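PDB 6ZP9: PrimPol AEP domain (PP-N190) from Cyanophage S-2L, which probably primes and extends DNA strands, as the archaeo-eukaryotic primase (AEP) domain of the primase-polymerase of a phage whose DNA carries 2-aminoadenine instead of adenine. Local coordinates for residues A[113-118]-A[123-128]; A[87-92]-A[160-165]; A[47-52]-A[62-67]. All blocks are in the same frame, centred on the assembly; numbering follows the deposited sequence. Where two conformers were deposited one is given.

Interaction 1 (A[113-118]-A[123-128]); sequences SFQLRT and IHHYWV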
loop_
_atom_site.group_PDB
_atom_site.type_symbol
_atom_site.label_atom_id
_atom_site.label_comp_id
_atom_site.label_asym_id
_atom_site.label_seq_id
_atom_site.Cartn_x
_atom_site.Cartn_y
_atom_site.Cartn_z
ATOM N N SER A 113 9.653 -6.242 3.427
ATOM C CA SER A 113 10.219 -5.167 4.236
ATOM C C SER A 113 9.312 -4.838 5.414
ATOM O O SER A 113 9.792 -4.567 6.521
ATOM C CB SER A 113 10.440 -3.922 3.380
ATOM O OG SER A 113 11.357 -4.181 2.331
ATOM N N PHE A 114 7.995 -4.815 5.181
ATOM C CA PHE A 114 7.016 -4.671 6.252
ATOM C C PHE A 114 5.673 -5.176 5.754
ATOM O O PHE A 114 5.475 -5.414 4.563
ATOM C CB PHE A 114 6.900 -3.227 6.754
ATOM C CG PHE A 114 6.278 -2.266 5.771
ATOM C CD1 PHE A 114 7.048 -1.658 4.801
ATOM C CD2 PHE A 114 4.943 -1.918 5.866
ATOM C CE1 PHE A 114 6.503 -0.745 3.922
ATOM C CE2 PHE A 114 4.379 -0.997 4.987
ATOM C CZ PHE A 114 5.170 -0.408 4.008
ATOM N N GLN A 115 4.758 -5.360 6.695
ATOM C CA GLN A 115 3.414 -5.822 6.403
ATOM C C GLN A 115 2.424 -4.872 7.054
ATOM O O GLN A 115 2.781 -4.059 7.909
ATOM C CB GLN A 115 3.206 -7.272 6.886
ATOM C CG GLN A 115 4.173 -8.242 6.214
ATOM C CD GLN A 115 4.015 -9.663 6.683
ATOM O OE1 GLN A 115 4.349 -9.988 7.829
ATOM N NE2 GLN A 115 3.532 -10.536 5.796
ATOM N N LEU A 116 1.172 -4.962 6.620
ATOM C CA LEU A 116 0.148 -4.051 7.100
ATOM C C LEU A 116 -1.141 -4.817 7.345
ATOM O O LEU A 116 -1.615 -5.545 6.465
ATOM C CB LEU A 116 -0.090 -2.913 6.104
ATOM C CG LEU A 116 -0.992 -1.801 6.647
ATOM C CD1 LEU A 116 -0.412 -0.440 6.313
ATOM C CD2 LEU A 116 -2.384 -1.945 6.064
ATOM N N ARG A 117 -1.678 -4.649 8.539
ATOM C CA ARG A 117 -2.986 -5.195 8.874
ATOM C C ARG A 117 -4.023 -4.123 8.572
ATOM O O ARG A 117 -3.952 -3.028 9.127
ATOM C CB ARG A 117 -3.012 -5.606 10.374
ATOM C CG ARG A 117 -4.072 -6.614 10.787
ATOM C CD ARG A 117 -3.454 -7.790 11.555
ATOM N NE ARG A 117 -2.413 -7.353 12.480
ATOM C CZ ARG A 117 -1.361 -8.084 12.854
ATOM N NH1 ARG A 117 -0.468 -7.574 13.698
ATOM N NH2 ARG A 117 -1.201 -9.324 12.398
ATOM N N THR A 118 -4.969 -4.397 7.708
ATOM C CA THR A 118 -5.896 -3.363 7.260
ATOM C C THR A 118 -7.123 -3.224 8.140
ATOM O O THR A 118 -7.753 -2.161 8.127
ATOM C CB THR A 118 -6.393 -3.648 5.842
ATOM O OG1 THR A 118 -7.171 -4.852 5.855
ATOM C CG2 THR A 118 -5.224 -3.790 4.875
ATOM N N ILE A 123 -4.050 -9.112 4.390
ATOM C CA ILE A 123 -2.767 -8.548 4.791
ATOM C C ILE A 123 -2.128 -7.910 3.566
ATOM O O ILE A 123 -2.232 -8.441 2.446
ATOM C CB ILE A 123 -1.862 -9.649 5.380
ATOM C CG1 ILE A 123 -2.525 -10.324 6.592
ATOM C CG2 ILE A 123 -0.442 -9.116 5.681
ATOM C CD1 ILE A 123 -2.781 -9.407 7.789
ATOM N N HIS A 124 -1.466 -6.773 3.756
ATOM C CA HIS A 124 -0.704 -6.129 2.694
ATOM C C HIS A 124 0.787 -6.365 2.918
ATOM O O HIS A 124 1.285 -6.200 4.037
ATOM C CB HIS A 124 -1.010 -4.632 2.641
ATOM C CG HIS A 124 -2.391 -4.322 2.146
ATOM N ND1 HIS A 124 -2.842 -3.036 1.938
ATOM C CD2 HIS A 124 -3.420 -5.138 1.819
ATOM C CE1 HIS A 124 -4.086 -3.073 1.495
ATOM N NE2 HIS A 124 -4.461 -4.336 1.414
ATOM N N HIS A 125 1.489 -6.765 1.859
ATOM C CA HIS A 125 2.914 -7.067 1.911
ATOM C C HIS A 125 3.670 -6.064 1.056
ATOM O O HIS A 125 3.277 -5.805 -0.083
ATOM C CB HIS A 125 3.196 -8.485 1.403
ATOM C CG HIS A 125 2.247 -9.508 1.932
ATOM N ND1 HIS A 125 2.514 -10.257 3.058
ATOM C CD2 HIS A 125 1.029 -9.906 1.494
ATOM C CE1 HIS A 125 1.498 -11.070 3.293
ATOM N NE2 HIS A 125 0.584 -10.876 2.359
ATOM N N TYR A 126 4.755 -5.515 1.592
ATOM C CA TYR A 126 5.579 -4.545 0.883
ATOM C C TYR A 126 7.044 -4.974 0.835
ATOM O O TYR A 126 7.604 -5.428 1.836
ATOM C CB TYR A 126 5.518 -3.186 1.547
ATOM C CG TYR A 126 4.222 -2.426 1.432
ATOM C CD1 TYR A 126 3.167 -2.682 2.302
ATOM C CD2 TYR A 126 4.081 -1.409 0.501
ATOM C CE1 TYR A 126 2.004 -1.952 2.235
ATOM C CE2 TYR A 126 2.923 -0.682 0.418
ATOM C CZ TYR A 126 1.892 -0.949 1.288
ATOM O OH TYR A 126 0.737 -0.208 1.213
ATOM N N TRP A 127 7.673 -4.776 -0.318
ATOM C CA TRP A 127 9.111 -4.952 -0.481
ATOM C C TRP A 127 9.672 -3.620 -0.976
ATOM O O TRP A 127 9.373 -3.194 -2.099
ATOM C CB TRP A 127 9.425 -6.091 -1.455
ATOM C CG TRP A 127 9.036 -7.477 -0.982
ATOM C CD1 TRP A 127 9.865 -8.429 -0.438
ATOM C CD2 TRP A 127 7.737 -8.075 -1.050
ATOM N NE1 TRP A 127 9.151 -9.572 -0.152
ATOM C CE2 TRP A 127 7.847 -9.385 -0.522
ATOM C CE3 TRP A 127 6.487 -7.631 -1.498
ATOM C CZ2 TRP A 127 6.754 -10.248 -0.425
ATOM C CZ3 TRP A 127 5.397 -8.499 -1.399
ATOM C CH2 TRP A 127 5.543 -9.792 -0.868
ATOM N N VAL A 128 10.470 -2.954 -0.134
ATOM C CA VAL A 128 10.940 -1.597 -0.404
ATOM C C VAL A 128 12.340 -1.653 -0.995
ATOM O O VAL A 128 13.198 -2.401 -0.510
ATOM C CB VAL A 128 10.923 -0.750 0.881
ATOM C CG1 VAL A 128 11.393 0.667 0.581
ATOM C CG2 VAL A 128 9.521 -0.749 1.478
#

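Interaction 2 (A[87-92]-A[160-165]); sequences AIFGEW and RVMRLA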
loop_
_atom_site.group_PDB
_atom_site.type_symbol
_atom_site.label_atom_id
_atom_site.label_comp_id
_atom_site.label_asym_id
_atom_site.label_seq_id
_atom_site.Cartn_x
_atom_site.Cartn_y
_atom_site.Cartn_z
ATOM N N ALA A 87 8.500 0.712 -3.977
ATOM C CA ALA A 87 8.246 -0.617 -3.438
ATOM C C ALA A 87 7.385 -1.394 -4.422
ATOM O O ALA A 87 6.630 -0.801 -5.191
ATOM C CB ALA A 87 7.529 -0.530 -2.081
ATOM N N ILE A 88 7.493 -2.722 -4.393
ATOM C CA ILE A 88 6.433 -3.571 -4.927
ATOM C C ILE A 88 5.620 -4.074 -3.739
ATOM O O ILE A 88 6.077 -4.055 -2.589
ATOM C CB ILE A 88 6.957 -4.745 -5.789
ATOM C CG1 ILE A 88 7.991 -5.570 -5.011
ATOM C CG2 ILE A 88 7.490 -4.219 -7.131
ATOM C CD1 ILE A 88 8.491 -6.790 -5.775
ATOM N N PHE A 89 4.397 -4.526 -4.010
ATOM C CA PHE A 89 3.457 -4.814 -2.932
ATOM C C PHE A 89 2.294 -5.628 -3.479
ATOM O O PHE A 89 2.007 -5.599 -4.682
ATOM C CB PHE A 89 2.943 -3.519 -2.289
ATOM C CG PHE A 89 2.458 -2.496 -3.289
ATOM C CD1 PHE A 89 3.340 -1.566 -3.827
ATOM C CD2 PHE A 89 1.136 -2.473 -3.693
ATOM C CE1 PHE A 89 2.912 -0.633 -4.753
ATOM C CE2 PHE A 89 0.698 -1.540 -4.614
ATOM C CZ PHE A 89 1.588 -0.613 -5.145
ATOM N N GLY A 90 1.614 -6.341 -2.583
ATOM C CA GLY A 90 0.442 -7.080 -3.021
ATOM C C GLY A 90 -0.323 -7.674 -1.861
ATOM O O GLY A 90 0.041 -7.519 -0.692
ATOM N N GLU A 91 -1.398 -8.371 -2.207
ATOM C CA GLU A 91 -2.283 -8.961 -1.216
ATOM C C GLU A 91 -2.993 -10.146 -1.845
ATOM O O GLU A 91 -3.256 -10.152 -3.050
ATOM C CB GLU A 91 -3.324 -7.944 -0.718
ATOM C CG GLU A 91 -4.198 -7.399 -1.850
ATOM C CD GLU A 91 -5.267 -6.404 -1.400
ATOM O OE1 GLU A 91 -5.836 -6.560 -0.297
ATOM O OE2 GLU A 91 -5.552 -5.458 -2.161
ATOM N N TRP A 92 -3.317 -11.142 -1.024
ATOM C CA TRP A 92 -4.226 -12.191 -1.462
ATOM C C TRP A 92 -5.668 -11.716 -1.333
ATOM O O TRP A 92 -6.012 -10.958 -0.424
ATOM C CB TRP A 92 -4.003 -13.475 -0.666
ATOM C CG TRP A 92 -2.792 -14.222 -1.174
ATOM C CD1 TRP A 92 -2.695 -14.944 -2.338
ATOM C CD2 TRP A 92 -1.495 -14.285 -0.561
ATOM N NE1 TRP A 92 -1.426 -15.456 -2.477
ATOM C CE2 TRP A 92 -0.669 -15.067 -1.404
ATOM C CE3 TRP A 92 -0.952 -13.759 0.621
ATOM C CZ2 TRP A 92 0.666 -15.340 -1.100
ATOM C CZ3 TRP A 92 0.379 -14.030 0.916
ATOM C CH2 TRP A 92 1.172 -14.814 0.057
ATOM N N ARG A 160 -1.566 2.859 -8.294
ATOM C CA ARG A 160 -2.400 2.090 -7.376
ATOM C C ARG A 160 -2.348 2.684 -5.970
ATOM O O ARG A 160 -1.266 3.006 -5.464
ATOM C CB ARG A 160 -1.934 0.634 -7.343
ATOM C CG ARG A 160 -2.632 -0.248 -6.305
ATOM C CD ARG A 160 -4.137 -0.227 -6.465
ATOM N NE ARG A 160 -4.551 -0.302 -7.868
ATOM C CZ ARG A 160 -5.773 -0.644 -8.264
ATOM N NH1 ARG A 160 -6.072 -0.688 -9.554
ATOM N NH2 ARG A 160 -6.695 -0.954 -7.360
ATOM N N VAL A 161 -3.540 2.849 -5.336
ATOM C CA VAL A 161 -3.616 3.306 -3.951
ATOM C C VAL A 161 -3.678 2.094 -3.034
ATOM O O VAL A 161 -4.187 1.034 -3.410
ATOM C CB VAL A 161 -4.821 4.247 -3.707
ATOM C CG1 VAL A 161 -4.756 5.462 -4.606
ATOM C CG2 VAL A 161 -6.150 3.507 -3.886
ATOM N N MET A 162 -3.184 2.245 -1.813
ATOM C CA MET A 162 -3.207 1.195 -0.805
ATOM C C MET A 162 -3.661 1.779 0.522
ATOM O O MET A 162 -3.393 2.945 0.826
ATOM C CB MET A 162 -1.809 0.561 -0.712
ATOM C CG MET A 162 -1.322 -0.222 -1.922
ATOM S SD MET A 162 -2.214 -1.741 -2.200
ATOM C CE MET A 162 -1.301 -2.644 -0.993
ATOM N N ARG A 163 -4.335 0.949 1.319
ATOM C CA ARG A 163 -4.828 1.364 2.630
ATOM C C ARG A 163 -3.721 2.013 3.447
ATOM O O ARG A 163 -2.600 1.501 3.519
ATOM C CB ARG A 163 -5.324 0.176 3.384
ATOM C CG ARG A 163 -6.708 -0.276 2.992
ATOM C CD ARG A 163 -7.827 0.687 3.344
ATOM N NE ARG A 163 -9.069 0.143 2.877
ATOM C CZ ARG A 163 -9.959 -0.414 3.652
ATOM N NH1 ARG A 163 -11.020 -0.935 3.131
ATOM N NH2 ARG A 163 -9.800 -0.419 4.910
ATOM N N LEU A 164 -4.029 3.155 4.064
ATOM C CA LEU A 164 -3.075 3.932 4.844
ATOM C C LEU A 164 -3.082 3.478 6.309
ATOM O O LEU A 164 -4.148 3.363 6.926
ATOM C CB LEU A 164 -3.429 5.417 4.717
ATOM C CG LEU A 164 -2.622 6.418 5.531
ATOM C CD1 LEU A 164 -1.147 6.408 5.110
ATOM C CD2 LEU A 164 -3.236 7.825 5.424
ATOM N N ALA A 165 -1.892 3.209 6.856
ATOM C CA ALA A 165 -1.765 2.825 8.262
ATOM C C ALA A 165 -2.241 3.952 9.164
ATOM O O ALA A 165 -2.125 5.131 8.829
ATOM C CB ALA A 165 -0.313 2.482 8.607
#

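Interaction 3 (A[47-52]-A[62-67]); sequences KAWTTP and VTQGFN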
loop_
_atom_site.group_PDB
_atom_site.type_symbol
_atom_site.label_atom_id
_atom_site.label_comp_id
_atom_site.label_asym_id
_atom_site.label_seq_id
_atom_site.Cartn_x
_atom_site.Cartn_y
_atom_site.Cartn_z
ATOM N N LYS A 47 -18.425 10.478 -4.260
ATOM C CA LYS A 47 -17.185 10.755 -4.974
ATOM C C LYS A 47 -15.965 10.635 -4.055
ATOM O O LYS A 47 -15.952 11.150 -2.933
ATOM C CB LYS A 47 -17.243 12.153 -5.578
ATOM C CG LYS A 47 -16.086 12.494 -6.486
ATOM C CD LYS A 47 -16.246 13.903 -7.022
ATOM C CE LYS A 47 -15.296 14.160 -8.167
ATOM N NZ LYS A 47 -15.427 15.566 -8.622
ATOM N N ALA A 48 -14.926 9.961 -4.542
ATOM C CA ALA A 48 -13.678 9.876 -3.791
ATOM C C ALA A 48 -12.993 11.239 -3.730
ATOM O O ALA A 48 -13.116 12.059 -4.642
ATOM C CB ALA A 48 -12.732 8.855 -4.430
ATOM N N TRP A 49 -12.271 11.485 -2.637
ATOM C CA TRP A 49 -11.418 12.666 -2.536
ATOM C C TRP A 49 -10.030 12.326 -3.049
ATOM O O TRP A 49 -9.483 11.274 -2.716
ATOM C CB TRP A 49 -11.272 13.152 -1.097
ATOM C CG TRP A 49 -12.515 13.487 -0.361
ATOM C CD1 TRP A 49 -13.808 13.309 -0.769
ATOM C CD2 TRP A 49 -12.580 14.064 0.943
ATOM N NE1 TRP A 49 -14.677 13.748 0.206
ATOM C CE2 TRP A 49 -13.944 14.214 1.268
ATOM C CE3 TRP A 49 -11.611 14.475 1.870
ATOM C CZ2 TRP A 49 -14.363 14.755 2.481
ATOM C CZ3 TRP A 49 -12.030 15.007 3.077
ATOM C CH2 TRP A 49 -13.395 15.145 3.370
ATOM N N THR A 50 -9.455 13.226 -3.836
ATOM C CA THR A 50 -8.077 13.091 -4.293
ATOM C C THR A 50 -7.377 14.399 -3.955
ATOM O O THR A 50 -7.708 15.453 -4.509
ATOM C CB THR A 50 -8.006 12.791 -5.782
ATOM O OG1 THR A 50 -8.800 13.748 -6.478
ATOM C CG2 THR A 50 -8.558 11.417 -6.070
ATOM N N THR A 51 -6.403 14.344 -3.058
ATOM C CA THR A 51 -5.937 15.565 -2.421
ATOM C C THR A 51 -4.564 15.303 -1.810
ATOM O O THR A 51 -4.184 14.144 -1.609
ATOM C CB THR A 51 -6.943 16.017 -1.355
ATOM O OG1 THR A 51 -6.652 17.351 -0.935
ATOM C CG2 THR A 51 -6.914 15.078 -0.164
ATOM N N PRO A 52 -3.782 16.351 -1.540
ATOM C CA PRO A 52 -2.545 16.157 -0.773
ATOM C C PRO A 52 -2.836 15.580 0.606
ATOM O O PRO A 52 -3.877 15.842 1.219
ATOM C CB PRO A 52 -1.964 17.572 -0.674
ATOM C CG PRO A 52 -2.519 18.294 -1.889
ATOM C CD PRO A 52 -3.892 17.724 -2.082
ATOM N N VAL A 62 -11.896 10.997 7.758
ATOM C CA VAL A 62 -12.176 9.894 8.674
ATOM C C VAL A 62 -13.451 10.159 9.466
ATOM O O VAL A 62 -14.320 9.287 9.577
ATOM C CB VAL A 62 -10.981 9.646 9.610
ATOM C CG1 VAL A 62 -11.372 8.672 10.719
ATOM C CG2 VAL A 62 -9.780 9.117 8.815
ATOM N N THR A 63 -13.592 11.362 10.029
ATOM C CA THR A 63 -14.810 11.638 10.793
ATOM C C THR A 63 -16.052 11.646 9.905
ATOM O O THR A 63 -17.142 11.312 10.377
ATOM C CB THR A 63 -14.698 12.967 11.541
ATOM O OG1 THR A 63 -14.545 14.031 10.598
ATOM C CG2 THR A 63 -13.512 12.966 12.482
ATOM N N GLN A 64 -15.923 12.034 8.614
ATOM C CA GLN A 64 -17.064 11.968 7.704
ATOM C C GLN A 64 -17.436 10.536 7.350
ATOM O O GLN A 64 -18.586 10.279 6.981
ATOM C CB GLN A 64 -16.803 12.766 6.453
ATOM C CG GLN A 64 -17.186 14.220 6.567
ATOM C CD GLN A 64 -17.055 14.953 5.249
ATOM O OE1 GLN A 64 -17.617 14.539 4.223
ATOM N NE2 GLN A 64 -16.286 16.039 5.255
ATOM N N GLY A 65 -16.494 9.601 7.431
ATOM C CA GLY A 65 -16.814 8.202 7.227
ATOM C C GLY A 65 -16.091 7.519 6.081
ATOM O O GLY A 65 -16.482 6.417 5.696
ATOM N N PHE A 66 -15.045 8.139 5.528
ATOM C CA PHE A 66 -14.325 7.566 4.398
ATOM C C PHE A 66 -13.248 6.590 4.869
ATOM O O PHE A 66 -12.731 6.693 5.983
ATOM C CB PHE A 66 -13.655 8.664 3.564
ATOM C CG PHE A 66 -14.609 9.530 2.780
ATOM C CD1 PHE A 66 -15.288 10.577 3.394
ATOM C CD2 PHE A 66 -14.793 9.327 1.425
ATOM C CE1 PHE A 66 -16.144 11.385 2.674
ATOM C CE2 PHE A 66 -15.653 10.128 0.698
ATOM C CZ PHE A 66 -16.327 11.166 1.326
ATOM N N ASN A 67 -12.898 5.644 3.999
ATOM C CA ASN A 67 -11.681 4.867 4.191
ATOM C C ASN A 67 -10.496 5.621 3.577
ATOM O O ASN A 67 -10.655 6.480 2.705
ATOM C CB ASN A 67 -11.810 3.472 3.573
ATOM C CG ASN A 67 -12.634 2.514 4.434
ATOM O OD1 ASN A 67 -12.484 2.463 5.652
ATOM N ND2 ASN A 67 -13.485 1.727 3.789
HETATM O O HOH W 1 -17.398 14.845 1.478
#

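Interaction 1 (A[113-118]-A[123-128])
Phe114 and Tyr126 pair their rings in an offset stack on one face of this antiparallel hairpin, the centroids 4.4 Å apart and the planes at 10°. Phe114 CG lies between its backbone N and carbonyl carbon (chi1 69°), which brings Phe114 CZ over the rim of the tyrosine ring and Tyr126 CB over the phenylalanine ring. Flat aromatic rings suit this buried face. At the start of the strand a classic beta bulge sets Ser113 and Phe114 both opposite Tyr126, and Ser113 OG accepts a nearly straight bond from Val128 N at 2.9 Å. On the other face, Gln115 NE2 donates a hydrogen bond to His125 ND1 at 2.9 Å, tilted from the imidazole plane, and another to Val101 O. Back on the first face, Thr118 CG2 makes a CH-pi contact over the centre of the His124 ring, 3.6 Å from its centroid. Packing slackens at partly exposed Arg117, which in the conformer described meets Ile123 only by CD to CD1, at 4.2 Å. Ser122, Ile123 and His124 resemble the sxH motif of AEP primases. The hairpin fills the middle of its sheet, between strands 85-90 and 177-179, with helix 16-25 against Phe114 and Leu116.

Interaction 2 (A[87-92]-A[160-165])
Met162 lies against the ring of Phe89 in a Met-aromatic contact that joins the two antiparallel sheets of this AEP domain. Phe89 belongs to strand 85-90, at one border of its sheet, and Met162 to strand 161-163, at a border of the other. The backbones stay well apart, with Phe89 CA and Met162 CA 9.2 Å from each other, so two large side chains have to span the gap. The phenylalanine reaches across with its CD2 and CE2 corner foremost, because CG sits between the backbone N and the carbonyl carbon (chi1 49°). The methionine answers with a chain folded at both chi2 and chi3, and so lays CG, SD and CE in turn along that one side of the ring. Its sulfur stands 4.7 Å from the ring centroid, 61° off the normal, an oblique approach. At the two ends of this run Met162 CG lies 3.6 Å from Phe89 CE2 and Met162 CE 3.6 Å from Phe89 CD2. A thin, flexible and polarisable chain suits a place where it must bend to follow a neighbouring ring; a second conformer was deposited for Met162, so its fold here is one of two. Trp138 of helix 135-149 also touches the Phe89 ring, while His124 and Tyr126 pack on the methionine, which leaves the pair deep in the interior. Arg160 contributes only the aliphatic start of its chain. Its guanidinium group turns away, and NH1 is bonded to Asn157. Arginine suits the spot by lending an apolar stem to the interior while its charged end goes elsewhere: Arg160 CG lies in the plane of the phenylalanine ring, at its edge, 4.0 Å from Phe89 CE2.

Interaction 3 (A[47-52]-A[62-67])
Water 1 joins Gln64 to Trp49: it donates to Gln64 OE1 at 2.8 Å and accepts a weaker bond from Trp49 NE1 at 3.2 Å, lying in the plane of the indole at its edge. The amide of Gln64, in the conformer described, stands across the tryptophan with its plane 65° from the ring. Its NE2 meets the indole edge 3.6 Å from Trp49 CH2, and the same nitrogen is bonded to Asp60, which should steady the amide's rotation. A long polar side chain suits this exposed surface, where it can reach both the water and Asp60. Further in, Phe66 CZ approaches Trp49 NE1 to 3.3 Å. The phenyl and the five-membered ring are inclined at 49°, with centroids 4.3 Å apart, an oblique meeting. Lys47 O lies near the edge of the phenylalanine ring, by Phe66 CE2. Between Gln64 and Phe66, Gly65 ends the helix in a Schellman motif; at its phi of 120° a side chain would run into the carbonyl O of Gln64, so glycine suits the place, and Phe66 then points at the tryptophan. Trp49 also lies on Thr57, Asp60 and Ala61 of helix 55-64, while Phe66 rests on Ala37 and meets Trp39 edge-to-face. The contact thereby packs the end of that helix onto the sheet border formed by strand 49-52, beside strand 34-38.

Along the chain, interaction 3 comes first and is complete before the others begin; segments 87-92 and 160-165 of interaction 2 then bracket the hairpin of interaction 1. Interactions 1 and 2 have centres about 7 Å apart and share a sheet, since strand 85-90 runs beside strand 123-129, with Trp127 N probably bonded to Ile88 O. Interaction 2 also reaches the second sheet through its edge strand 161-163; the opposite edge strand, 49-52, carries interaction 3, its centre about 18 Å from that of interaction 2 and about 22 Å from that of interaction 1. Interaction 2 thus connects the two sheets, while interaction 3 packs the end of helix 55-64 on that edge, about 17 Å from the chain centre.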